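Local coordinates for CLIP-associating protein 2 (Mus musculus, PDB 3WOZ) that probably binds tubulin through its TOG domains, of which this HEAT-repeat chain is one, and contributes to microtubule dynamics, at residues 21-26 against 63-68; 46-51 against 82-87; 53-58 against 89-94; 73-78 against 112-117. All coordinates share one frame; numbering follows the deposited sequence. Where two conformers were deposited one is given.

From the N terminus, helix 19-34 opens contact 1, and helix 41-54 opens contacts 2 and 3 one after the other. Helix 60-77 then closes contact 1 at residues 63-68, after 36 intervening residues, mostly helical, and opens contact 4 at 73-78. Contact 2 closes at 82-87, contact 3 at 89-94 and contact 4 at 112-117. Contacts 1 and 4 follow in series along helix 60-77; every other pair crosses, and none nests. Contacts 1 and 4 join helices 19-34, 60-77 and 102-118 side by side, whereas contacts 2 and 3 join helix 41-54 and its following turn to the region of helix 85-96, giving the two layers of an alpha solenoid.

Contact 1: 21-26 against 63-68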
# COMPACT_ATOMS: atom_id res chain seq x y z
N GLU A 21 -8.13 -9.31 -25.22
CA GLU A 21 -6.97 -8.56 -25.68
C GLU A 21 -6.10 -8.09 -24.52
O GLU A 21 -4.88 -8.09 -24.63
CB GLU A 21 -7.43 -7.38 -26.53
CG GLU A 21 -7.98 -7.78 -27.90
CD GLU A 21 -7.02 -7.45 -29.02
OE1 GLU A 21 -6.98 -6.27 -29.43
OE2 GLU A 21 -6.30 -8.37 -29.49
N ARG A 22 -6.73 -7.69 -23.42
CA ARG A 22 -6.01 -7.33 -22.20
C ARG A 22 -5.23 -8.52 -21.64
O ARG A 22 -4.09 -8.37 -21.20
CB ARG A 22 -6.95 -6.75 -21.14
CG ARG A 22 -7.51 -5.38 -21.50
CD ARG A 22 -8.10 -4.65 -20.29
NE ARG A 22 -9.14 -5.43 -19.60
CZ ARG A 22 -10.43 -5.46 -19.93
NH1 ARG A 22 -10.88 -4.76 -20.97
NH2 ARG A 22 -11.27 -6.19 -19.22
N LYS A 23 -5.86 -9.69 -21.68
CA LYS A 23 -5.23 -10.94 -21.26
C LYS A 23 -3.99 -11.23 -22.11
O LYS A 23 -2.91 -11.53 -21.57
CB LYS A 23 -6.24 -12.09 -21.37
CG LYS A 23 -5.65 -13.48 -21.22
CD LYS A 23 -6.69 -14.56 -21.50
CE LYS A 23 -6.06 -15.95 -21.55
NZ LYS A 23 -7.08 -17.02 -21.70
N GLU A 24 -4.14 -11.12 -23.42
CA GLU A 24 -3.04 -11.37 -24.35
C GLU A 24 -1.91 -10.35 -24.17
O GLU A 24 -0.74 -10.71 -24.24
CB GLU A 24 -3.54 -11.37 -25.80
CG GLU A 24 -2.85 -12.42 -26.69
CD GLU A 24 -3.07 -13.86 -26.22
OE1 GLU A 24 -4.17 -14.19 -25.73
OE2 GLU A 24 -2.12 -14.66 -26.35
N GLY A 25 -2.28 -9.10 -23.91
CA GLY A 25 -1.31 -8.05 -23.60
C GLY A 25 -0.49 -8.32 -22.35
O GLY A 25 0.73 -8.14 -22.35
N LEU A 26 -1.16 -8.77 -21.28
CA LEU A 26 -0.50 -9.11 -20.03
C LEU A 26 0.46 -10.30 -20.17
O LEU A 26 1.52 -10.32 -19.54
CB LEU A 26 -1.52 -9.38 -18.91
CG LEU A 26 -2.24 -8.15 -18.34
CD1 LEU A 26 -3.40 -8.57 -17.45
CD2 LEU A 26 -1.28 -7.24 -17.58
N PHE A 63 -7.82 -9.26 -14.08
CA PHE A 63 -7.40 -8.61 -12.83
C PHE A 63 -6.41 -9.47 -12.04
O PHE A 63 -5.41 -8.96 -11.55
CB PHE A 63 -8.61 -8.22 -11.97
CG PHE A 63 -8.26 -7.55 -10.67
CD1 PHE A 63 -8.40 -8.23 -9.46
CD2 PHE A 63 -7.77 -6.24 -10.65
CE1 PHE A 63 -8.07 -7.61 -8.25
CE2 PHE A 63 -7.44 -5.62 -9.45
CZ PHE A 63 -7.59 -6.31 -8.25
N SER A 64 -6.69 -10.76 -11.92
CA SER A 64 -5.78 -11.70 -11.26
C SER A 64 -4.44 -11.84 -11.98
O SER A 64 -3.40 -11.92 -11.33
CB SER A 64 -6.44 -13.07 -11.08
OG SER A 64 -7.19 -13.09 -9.89
N MSE A 65 -4.48 -11.85 -13.31
CA MSE A 65 -3.27 -11.84 -14.13
C MSE A 65 -2.47 -10.55 -13.96
O MSE A 65 -1.23 -10.56 -14.00
CB MSE A 65 -3.61 -12.02 -15.60
CG MSE A 65 -4.06 -13.41 -16.00
SE MSE A 65 -4.46 -13.40 -17.91
CE MSE A 65 -2.67 -12.99 -18.56
N PHE A 66 -3.19 -9.43 -13.82
CA PHE A 66 -2.58 -8.12 -13.58
C PHE A 66 -1.82 -8.11 -12.25
O PHE A 66 -0.67 -7.70 -12.20
CB PHE A 66 -3.66 -7.02 -13.63
CG PHE A 66 -3.35 -5.80 -12.80
CD1 PHE A 66 -2.31 -4.93 -13.15
CD2 PHE A 66 -4.13 -5.49 -11.69
CE1 PHE A 66 -2.04 -3.80 -12.39
CE2 PHE A 66 -3.87 -4.35 -10.92
CZ PHE A 66 -2.82 -3.50 -11.26
N LEU A 67 -2.48 -8.58 -11.19
CA LEU A 67 -1.84 -8.72 -9.88
C LEU A 67 -0.55 -9.55 -9.91
O LEU A 67 0.41 -9.22 -9.21
CB LEU A 67 -2.80 -9.31 -8.85
CG LEU A 67 -3.97 -8.43 -8.40
CD1 LEU A 67 -4.86 -9.23 -7.47
CD2 LEU A 67 -3.48 -7.12 -7.72
N GLU A 68 -0.55 -10.61 -10.71
CA GLU A 68 0.63 -11.47 -10.86
C GLU A 68 1.75 -10.78 -11.62
O GLU A 68 2.92 -10.98 -11.32
CB GLU A 68 0.27 -12.79 -11.55
CG GLU A 68 -0.52 -13.73 -10.68
CD GLU A 68 -1.09 -14.91 -11.44
OE1 GLU A 68 -1.63 -14.71 -12.55
OE2 GLU A 68 -1.01 -16.05 -10.92
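Phe66 meets Leu26 with its CB and not with its ring: CD1 of Leu26 lies 4.1 Å from CB of Phe66 and 3.7 Å from the Phe66 backbone N. With CG anti to the backbone N (chi1 153°), the ring of Phe66 leads away from helix 19-34 and offers its edge twice, CE1 directed at a face of Phe51 and CE2 at the face of Phe55 opposite the one that CB of Gln91 occupies, so the flat group serves the neighbouring layer while its stem packs here.

The rest of the contact belongs to Met65, present as selenomethionine. Its SE faces Lys23, 3.5 Å from CG of that residue. The bend at the last torsion (chi3 64°) turns the methyl CE in over the Lys23 carbonyl, 3.4 Å from the Lys23 O. CE also rests 3.8 Å from CB of Leu26. A long, unbranched and flexible side chain suits this place, because it must bridge helix axes 9.9 Å apart that run nearly parallel, at 18°. Lys23 lends only the base of its chain; beyond CG it runs extended and carries its ammonium group away from the contact.

No hydrogen bond crosses between the segments. Cohesion therefore rests on van der Waals contact and on burying apolar surface, with the aliphatic part of a lysine closing the rim.

Contact 2: 46-51 against 82-87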
# COMPACT_ATOMS: atom_id res chain seq x y z
N ARG A 46 3.40 5.37 -19.55
CA ARG A 46 2.16 4.86 -20.15
C ARG A 46 1.70 3.56 -19.47
O ARG A 46 0.50 3.38 -19.23
CB ARG A 46 2.33 4.67 -21.66
CG ARG A 46 1.17 3.96 -22.35
CD ARG A 46 1.07 4.38 -23.81
NE ARG A 46 0.44 3.35 -24.66
CZ ARG A 46 -0.87 3.15 -24.78
NH1 ARG A 46 -1.73 3.89 -24.08
NH2 ARG A 46 -1.32 2.20 -25.59
N LEU A 47 2.64 2.68 -19.16
CA LEU A 47 2.32 1.42 -18.49
C LEU A 47 1.76 1.66 -17.08
O LEU A 47 0.82 0.99 -16.66
CB LEU A 47 3.53 0.48 -18.46
CG LEU A 47 3.41 -0.87 -17.72
CD1 LEU A 47 2.12 -1.61 -18.05
CD2 LEU A 47 4.61 -1.74 -18.03
N CYS A 48 2.35 2.62 -16.36
CA CYS A 48 1.86 3.01 -15.05
C CYS A 48 0.43 3.55 -15.11
O CYS A 48 -0.37 3.30 -14.21
CB CYS A 48 2.77 4.04 -14.40
SG CYS A 48 4.31 3.34 -13.84
N GLU A 49 0.12 4.26 -16.19
CA GLU A 49 -1.21 4.81 -16.42
C GLU A 49 -2.22 3.70 -16.73
O GLU A 49 -3.36 3.74 -16.27
CB GLU A 49 -1.18 5.87 -17.51
CG GLU A 49 -0.46 7.15 -17.09
CD GLU A 49 -0.12 8.08 -18.24
OE1 GLU A 49 -0.44 7.75 -19.41
OE2 GLU A 49 0.46 9.15 -17.98
N ILE A 50 -1.78 2.72 -17.52
CA ILE A 50 -2.57 1.52 -17.81
C ILE A 50 -2.83 0.70 -16.54
O ILE A 50 -3.95 0.24 -16.31
CB ILE A 50 -1.88 0.64 -18.88
CG1 ILE A 50 -1.94 1.32 -20.25
CG2 ILE A 50 -2.51 -0.76 -18.94
CD1 ILE A 50 -0.98 0.74 -21.29
N PHE A 51 -1.79 0.53 -15.72
CA PHE A 51 -1.90 -0.25 -14.49
C PHE A 51 -2.80 0.41 -13.45
O PHE A 51 -3.52 -0.27 -12.73
CB PHE A 51 -0.51 -0.55 -13.91
CG PHE A 51 0.14 -1.78 -14.47
CD1 PHE A 51 -0.52 -2.60 -15.39
CD2 PHE A 51 1.42 -2.15 -14.05
CE1 PHE A 51 0.09 -3.75 -15.89
CE2 PHE A 51 2.03 -3.30 -14.54
CZ PHE A 51 1.36 -4.10 -15.46
N GLN A 82 9.27 5.43 -8.06
CA GLN A 82 9.02 6.19 -6.83
C GLN A 82 7.86 7.19 -6.94
O GLN A 82 7.13 7.41 -5.96
CB GLN A 82 10.30 6.86 -6.33
CG GLN A 82 11.22 5.88 -5.61
CD GLN A 82 12.55 6.48 -5.17
OE1 GLN A 82 12.66 7.69 -4.96
NE2 GLN A 82 13.55 5.63 -5.02
N ASP A 83 7.69 7.77 -8.12
CA ASP A 83 6.61 8.73 -8.36
C ASP A 83 5.25 8.04 -8.55
O ASP A 83 4.21 8.69 -8.44
CB ASP A 83 6.92 9.61 -9.57
CG ASP A 83 8.12 10.52 -9.35
OD1 ASP A 83 8.93 10.66 -10.28
OD2 ASP A 83 8.25 11.09 -8.24
N TRP A 84 5.28 6.74 -8.82
CA TRP A 84 4.06 5.95 -8.98
C TRP A 84 3.69 5.21 -7.69
O TRP A 84 2.62 4.61 -7.59
CB TRP A 84 4.21 4.96 -10.14
CG TRP A 84 2.91 4.27 -10.53
CD1 TRP A 84 1.77 4.87 -10.98
CD2 TRP A 84 2.64 2.87 -10.48
NE1 TRP A 84 0.81 3.92 -11.22
CE2 TRP A 84 1.31 2.69 -10.92
CE3 TRP A 84 3.39 1.74 -10.11
CZ2 TRP A 84 0.71 1.42 -11.00
CZ3 TRP A 84 2.80 0.49 -10.19
CH2 TRP A 84 1.47 0.34 -10.64
N LEU A 85 4.59 5.28 -6.70
CA LEU A 85 4.44 4.52 -5.47
C LEU A 85 3.16 4.83 -4.69
O LEU A 85 2.52 3.91 -4.16
CB LEU A 85 5.68 4.67 -4.57
CG LEU A 85 5.68 3.93 -3.22
CD1 LEU A 85 5.49 2.41 -3.38
CD2 LEU A 85 6.94 4.24 -2.41
N PHE A 86 2.77 6.10 -4.63
CA PHE A 86 1.54 6.48 -3.95
C PHE A 86 0.35 5.69 -4.51
O PHE A 86 -0.44 5.14 -3.75
CB PHE A 86 1.26 8.00 -4.05
CG PHE A 86 -0.12 8.39 -3.58
CD1 PHE A 86 -1.17 8.51 -4.49
CD2 PHE A 86 -0.37 8.62 -2.23
CE1 PHE A 86 -2.45 8.86 -4.06
CE2 PHE A 86 -1.64 8.97 -1.79
CZ PHE A 86 -2.69 9.10 -2.70
N VAL A 87 0.26 5.65 -5.83
CA VAL A 87 -0.83 4.96 -6.52
C VAL A 87 -0.76 3.45 -6.29
O VAL A 87 -1.75 2.83 -5.92
CB VAL A 87 -0.84 5.29 -8.04
CG1 VAL A 87 -1.73 4.31 -8.80
CG2 VAL A 87 -1.30 6.73 -8.27
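Trp84 turns one face of its indole toward Cys48, and the small side chain of the cysteine lies flat against it. CB of Cys48 stands 3.7 Å from the centroid of the five-membered ring of Trp84, only 12° off the ring normal, a CH-pi contact. SG of Cys48 is over the same ring, 3.9 Å from its centroid, which makes a sulfur-aromatic pair. Because SG is anti to the carbonyl carbon (chi1 -73°), the thiol lies over the indole alongside CB; a cysteine suits the place, being slim and polarisable enough to sit directly on an aromatic face.

Farther along the indole, its six-membered end reaches Phe51. CB of Phe51 comes within 3.7 Å of CZ2 of Trp84 from an oblique direction, and CH2 of Trp84 lies at the edge of the Phe51 ring, near its plane. That phenyl ring carries Leu47 CD1 3.6 Å above one face, and it pairs edge-to-face with Phe73 of helix 60-77.

The indole N-H is satisfied within this apolar setting by the hydroxyl of Thr52, which is also bonded to the carbonyl O of Cys48. A leucine in place of Trp84 would probably leave the Thr52 hydroxyl without its indole partner and open a gap beside Cys48 and Phe51.

Leu70 and Phe73 also touch this group, so that helix 60-77 joins helix 41-54 and the segment 82-87 around a single indole, the kind of apolar interior found between the helix layers of a HEAT-repeat solenoid.

Contact 3: 53-58 against 89-94; sequences RMFADP and LTQLLK
The central interaction between Phe55 and Gln91 is a CH-pi contact: CB of Gln91 sits 3.5 Å from the centroid of the Phe55 ring and just 5° from its normal, almost exactly over the middle. The glutamine then bends at its second torsion (chi2 -67°), which folds the amide back toward the base of the phenylalanine, and OE1 of Gln91 comes to 3.5 Å from CB of Phe55. Amide and ring planes stand 65° apart, so this is no amide-ring stack. Glutamine suits a partly exposed site, giving methylenes to the aromatic face and a polar end beside it.

Apolar packing adds the edge of the ring. CD2 of Leu92 lies in the ring plane, 3.7 Å from CE1 of Phe55, so face and edge are met by successive residues of one helix. Replacing Phe55 with a serine would remove the ring that both touch, and would probably leave a gap against Leu92 and the CB of Gln91.

Phe55 stands in a type I beta turn from Met54 to Asp57, where the chain leaves helix 41-54 for the next helix of the HEAT-repeat solenoid; Asp57 N closes it on Met54 O at 3.0 Å.

Polar bonds hold the turn from outside. Asp57 forms a salt bridge through OD2 with Arg22 of helix 19-34, while its OD1 accepts the backbone N-H of His59 in an Asx turn. The carbonyl O of Phe55 receives a hydrogen bond from Lys95 NZ, a second tie to helix 85-96.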
# COMPACT_ATOMS: atom_id res chain seq x y z
N ARG A 53 -5.44 2.18 -14.08
CA ARG A 53 -6.80 1.85 -14.51
C ARG A 53 -7.11 0.37 -14.31
O ARG A 53 -8.25 0.00 -14.00
CB ARG A 53 -7.01 2.25 -15.97
CG ARG A 53 -6.93 3.74 -16.24
CD ARG A 53 -7.54 4.10 -17.59
NE ARG A 53 -6.97 3.30 -18.67
CZ ARG A 53 -5.87 3.63 -19.35
NH1 ARG A 53 -5.22 4.75 -19.06
NH2 ARG A 53 -5.43 2.84 -20.32
N MSE A 54 -6.09 -0.48 -14.47
CA MSE A 54 -6.23 -1.92 -14.31
C MSE A 54 -6.65 -2.33 -12.89
O MSE A 54 -7.21 -3.40 -12.69
CB MSE A 54 -4.95 -2.65 -14.71
CG MSE A 54 -5.20 -3.92 -15.51
SE MSE A 54 -3.69 -4.44 -16.64
CE MSE A 54 -4.66 -4.91 -18.27
N PHE A 55 -6.38 -1.47 -11.91
CA PHE A 55 -6.84 -1.70 -10.55
C PHE A 55 -8.36 -1.80 -10.47
O PHE A 55 -8.90 -2.45 -9.57
CB PHE A 55 -6.32 -0.62 -9.60
CG PHE A 55 -4.93 -0.89 -9.09
CD1 PHE A 55 -4.68 -1.94 -8.21
CD2 PHE A 55 -3.86 -0.09 -9.49
CE1 PHE A 55 -3.40 -2.20 -7.74
CE2 PHE A 55 -2.57 -0.34 -9.02
CZ PHE A 55 -2.34 -1.39 -8.14
N ALA A 56 -9.04 -1.17 -11.43
CA ALA A 56 -10.49 -1.24 -11.53
C ALA A 56 -10.97 -2.12 -12.70
O ALA A 56 -12.06 -1.90 -13.23
CB ALA A 56 -11.09 0.16 -11.64
N ASP A 57 -10.18 -3.11 -13.10
CA ASP A 57 -10.56 -3.98 -14.21
C ASP A 57 -11.73 -4.88 -13.81
O ASP A 57 -11.64 -5.59 -12.81
CB ASP A 57 -9.36 -4.83 -14.67
CG ASP A 57 -9.54 -5.40 -16.06
OD1 ASP A 57 -10.41 -6.28 -16.25
OD2 ASP A 57 -8.79 -4.97 -16.96
N PRO A 58 -12.83 -4.86 -14.59
CA PRO A 58 -14.04 -5.58 -14.20
C PRO A 58 -13.98 -7.09 -14.47
O PRO A 58 -14.81 -7.83 -13.96
CB PRO A 58 -15.12 -4.93 -15.06
CG PRO A 58 -14.41 -4.53 -16.30
CD PRO A 58 -13.01 -4.13 -15.87
N LEU A 89 0.72 1.62 -3.89
CA LEU A 89 0.52 1.20 -2.51
C LEU A 89 -0.91 1.42 -2.02
O LEU A 89 -1.51 0.52 -1.40
CB LEU A 89 1.54 1.88 -1.59
CG LEU A 89 1.48 1.60 -0.09
CD1 LEU A 89 1.46 0.10 0.21
CD2 LEU A 89 2.64 2.29 0.63
N THR A 90 -1.47 2.60 -2.30
CA THR A 90 -2.81 2.92 -1.85
C THR A 90 -3.86 2.07 -2.55
O THR A 90 -4.81 1.62 -1.91
CB THR A 90 -3.16 4.43 -2.01
OG1 THR A 90 -3.03 4.81 -3.39
CG2 THR A 90 -2.25 5.28 -1.15
N GLN A 91 -3.69 1.86 -3.86
CA GLN A 91 -4.64 1.04 -4.62
C GLN A 91 -4.61 -0.42 -4.16
O GLN A 91 -5.65 -1.07 -4.10
CB GLN A 91 -4.39 1.15 -6.12
CG GLN A 91 -4.84 2.47 -6.74
CD GLN A 91 -6.35 2.64 -6.72
OE1 GLN A 91 -7.10 1.79 -7.20
NE2 GLN A 91 -6.81 3.76 -6.17
N LEU A 92 -3.42 -0.91 -3.83
CA LEU A 92 -3.27 -2.27 -3.32
C LEU A 92 -3.93 -2.43 -1.95
O LEU A 92 -4.54 -3.46 -1.66
CB LEU A 92 -1.80 -2.69 -3.25
CG LEU A 92 -1.09 -3.14 -4.53
CD1 LEU A 92 0.36 -3.46 -4.19
CD2 LEU A 92 -1.78 -4.36 -5.19
N LEU A 93 -3.83 -1.39 -1.11
CA LEU A 93 -4.46 -1.42 0.21
C LEU A 93 -5.98 -1.37 0.12
O LEU A 93 -6.68 -2.03 0.90
CB LEU A 93 -3.92 -0.31 1.11
CG LEU A 93 -2.48 -0.48 1.60
CD1 LEU A 93 -1.98 0.84 2.17
CD2 LEU A 93 -2.37 -1.60 2.63
N LYS A 94 -6.49 -0.60 -0.84
CA LYS A 94 -7.93 -0.58 -1.12
C LYS A 94 -8.42 -1.96 -1.58
O LYS A 94 -9.44 -2.45 -1.10
CB LYS A 94 -8.26 0.49 -2.16
CG LYS A 94 -8.16 1.91 -1.62
CD LYS A 94 -8.54 2.93 -2.68
CE LYS A 94 -8.95 4.25 -2.04
NZ LYS A 94 -9.10 5.35 -3.04

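Contact 4: 73-78 against 112-117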
# COMPACT_ATOMS: atom_id res chain seq x y z
N PHE A 73 6.88 -6.64 -12.47
CA PHE A 73 6.97 -5.23 -12.85
C PHE A 73 7.66 -4.42 -11.77
O PHE A 73 8.59 -3.67 -12.06
CB PHE A 73 5.57 -4.67 -13.14
CG PHE A 73 5.54 -3.20 -13.44
CD1 PHE A 73 4.92 -2.32 -12.57
CD2 PHE A 73 6.12 -2.70 -14.60
CE1 PHE A 73 4.87 -0.96 -12.85
CE2 PHE A 73 6.08 -1.34 -14.89
CZ PHE A 73 5.45 -0.47 -14.01
N ILE A 74 7.22 -4.60 -10.52
CA ILE A 74 7.84 -3.94 -9.38
C ILE A 74 9.31 -4.36 -9.24
O ILE A 74 10.18 -3.52 -9.07
CB ILE A 74 7.06 -4.21 -8.07
CG1 ILE A 74 5.66 -3.59 -8.13
CG2 ILE A 74 7.83 -3.65 -6.87
CD1 ILE A 74 4.67 -4.20 -7.16
N GLN A 75 9.57 -5.67 -9.31
CA GLN A 75 10.94 -6.18 -9.14
C GLN A 75 11.92 -5.66 -10.19
O GLN A 75 13.07 -5.38 -9.88
CB GLN A 75 10.95 -7.71 -9.09
CG GLN A 75 10.48 -8.25 -7.74
CD GLN A 75 10.18 -9.74 -7.76
OE1 GLN A 75 10.10 -10.36 -8.83
NE2 GLN A 75 10.01 -10.32 -6.58
N VAL A 76 11.46 -5.49 -11.43
CA VAL A 76 12.31 -5.02 -12.52
C VAL A 76 12.51 -3.50 -12.51
O VAL A 76 13.62 -3.02 -12.75
CB VAL A 76 11.78 -5.53 -13.90
CG1 VAL A 76 12.39 -4.75 -15.07
CG2 VAL A 76 12.03 -7.03 -14.04
N HIS A 77 11.46 -2.75 -12.18
CA HIS A 77 11.47 -1.30 -12.34
C HIS A 77 11.40 -0.47 -11.06
O HIS A 77 11.24 0.76 -11.13
CB HIS A 77 10.34 -0.86 -13.29
CG HIS A 77 10.52 -1.33 -14.70
ND1 HIS A 77 9.73 -2.31 -15.27
CD2 HIS A 77 11.40 -0.95 -15.66
CE1 HIS A 77 10.11 -2.51 -16.51
NE2 HIS A 77 11.13 -1.71 -16.77
N LYS A 78 11.53 -1.11 -9.90
CA LYS A 78 11.43 -0.41 -8.60
C LYS A 78 12.22 0.91 -8.50
O LYS A 78 11.74 1.87 -7.89
CB LYS A 78 11.78 -1.34 -7.43
CG LYS A 78 13.12 -2.07 -7.54
CD LYS A 78 13.32 -3.01 -6.36
CE LYS A 78 14.60 -3.83 -6.49
NZ LYS A 78 15.80 -3.05 -6.09
N LEU A 112 1.65 -6.52 -2.24
CA LEU A 112 1.97 -5.65 -1.11
C LEU A 112 3.32 -5.99 -0.49
O LEU A 112 4.09 -5.09 -0.15
CB LEU A 112 0.89 -5.72 -0.03
CG LEU A 112 -0.43 -4.96 -0.22
CD1 LEU A 112 -1.44 -5.42 0.82
CD2 LEU A 112 -0.21 -3.44 -0.14
N ASP A 113 3.60 -7.29 -0.34
CA ASP A 113 4.85 -7.74 0.26
C ASP A 113 6.04 -7.35 -0.61
O ASP A 113 7.07 -6.90 -0.11
CB ASP A 113 4.85 -9.27 0.48
CG ASP A 113 3.86 -9.71 1.54
OD1 ASP A 113 3.36 -8.89 2.34
OD2 ASP A 113 3.59 -10.93 1.60
N ILE A 114 5.89 -7.53 -1.93
CA ILE A 114 6.90 -7.13 -2.90
C ILE A 114 7.14 -5.62 -2.82
O ILE A 114 8.28 -5.18 -2.72
CB ILE A 114 6.49 -7.55 -4.35
CG1 ILE A 114 6.33 -9.07 -4.46
CG2 ILE A 114 7.48 -7.02 -5.39
CD1 ILE A 114 7.56 -9.87 -4.11
N THR A 115 6.06 -4.84 -2.86
CA THR A 115 6.13 -3.38 -2.70
C THR A 115 6.91 -3.00 -1.46
O THR A 115 7.83 -2.19 -1.52
CB THR A 115 4.72 -2.76 -2.62
OG1 THR A 115 3.97 -3.12 -3.78
CG2 THR A 115 4.79 -1.22 -2.52
N ARG A 116 6.56 -3.60 -0.33
CA ARG A 116 7.14 -3.26 0.97
C ARG A 116 8.65 -3.45 1.02
O ARG A 116 9.35 -2.69 1.70
CB ARG A 116 6.47 -4.06 2.08
CG ARG A 116 6.45 -3.38 3.44
CD ARG A 116 5.35 -4.01 4.32
NE ARG A 116 5.49 -5.46 4.33
CZ ARG A 116 4.58 -6.34 3.90
NH1 ARG A 116 3.40 -5.94 3.43
NH2 ARG A 116 4.87 -7.62 3.97
N GLU A 117 9.15 -4.45 0.30
CA GLU A 117 10.58 -4.74 0.29
C GLU A 117 11.32 -4.10 -0.89
O GLU A 117 12.54 -4.24 -1.00
CB GLU A 117 10.84 -6.26 0.32
CG GLU A 117 10.50 -7.00 -0.98
CD GLU A 117 10.61 -8.52 -0.86
OE1 GLU A 117 10.52 -9.06 0.26
OE2 GLU A 117 10.78 -9.19 -1.90
O HOH W 1 10.96 -8.82 -4.49
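Ile74 begins the contact, directing two branches at helix 102-118. Its CG2 meets CG2 of Ile114 at 3.7 Å, the side chains slanting across each other. The other branch, with CG1 anti to the carbonyl carbon (chi1 -64°) and extended at the second torsion (chi2 158°), carries CD1 to 3.6 Å from OG1 of Thr115. That hydroxyl is spent on the carbonyl O of Ala111, one turn back, so the threonine can offer itself to an apolar neighbour without a stranded polar atom. Beta-branched side chains suit both helices here, since their branches start at CB and meet close to the backbones with little freedom to turn.

Gln75 follows at the exposed rim. Its extended chain crosses Ile114 at about a right angle and places NE2 3.5 Å from CD1 of Ile114. From there NE2 of Gln75 donates to a water at 2.7 Å, and the water donates to OE2 of Glu117 at 2.6 Å, a water bridge that passes along the outer side of Ile114.

The helix axes are 9.9 Å apart and inclined by 16°, nearly parallel. Leu88 of helix 85-96 touches both Ile74 and Thr115, Phe73 packs on Leu44 of helix 41-54, and Tyr150 of helix 141-155 reaches Thr115.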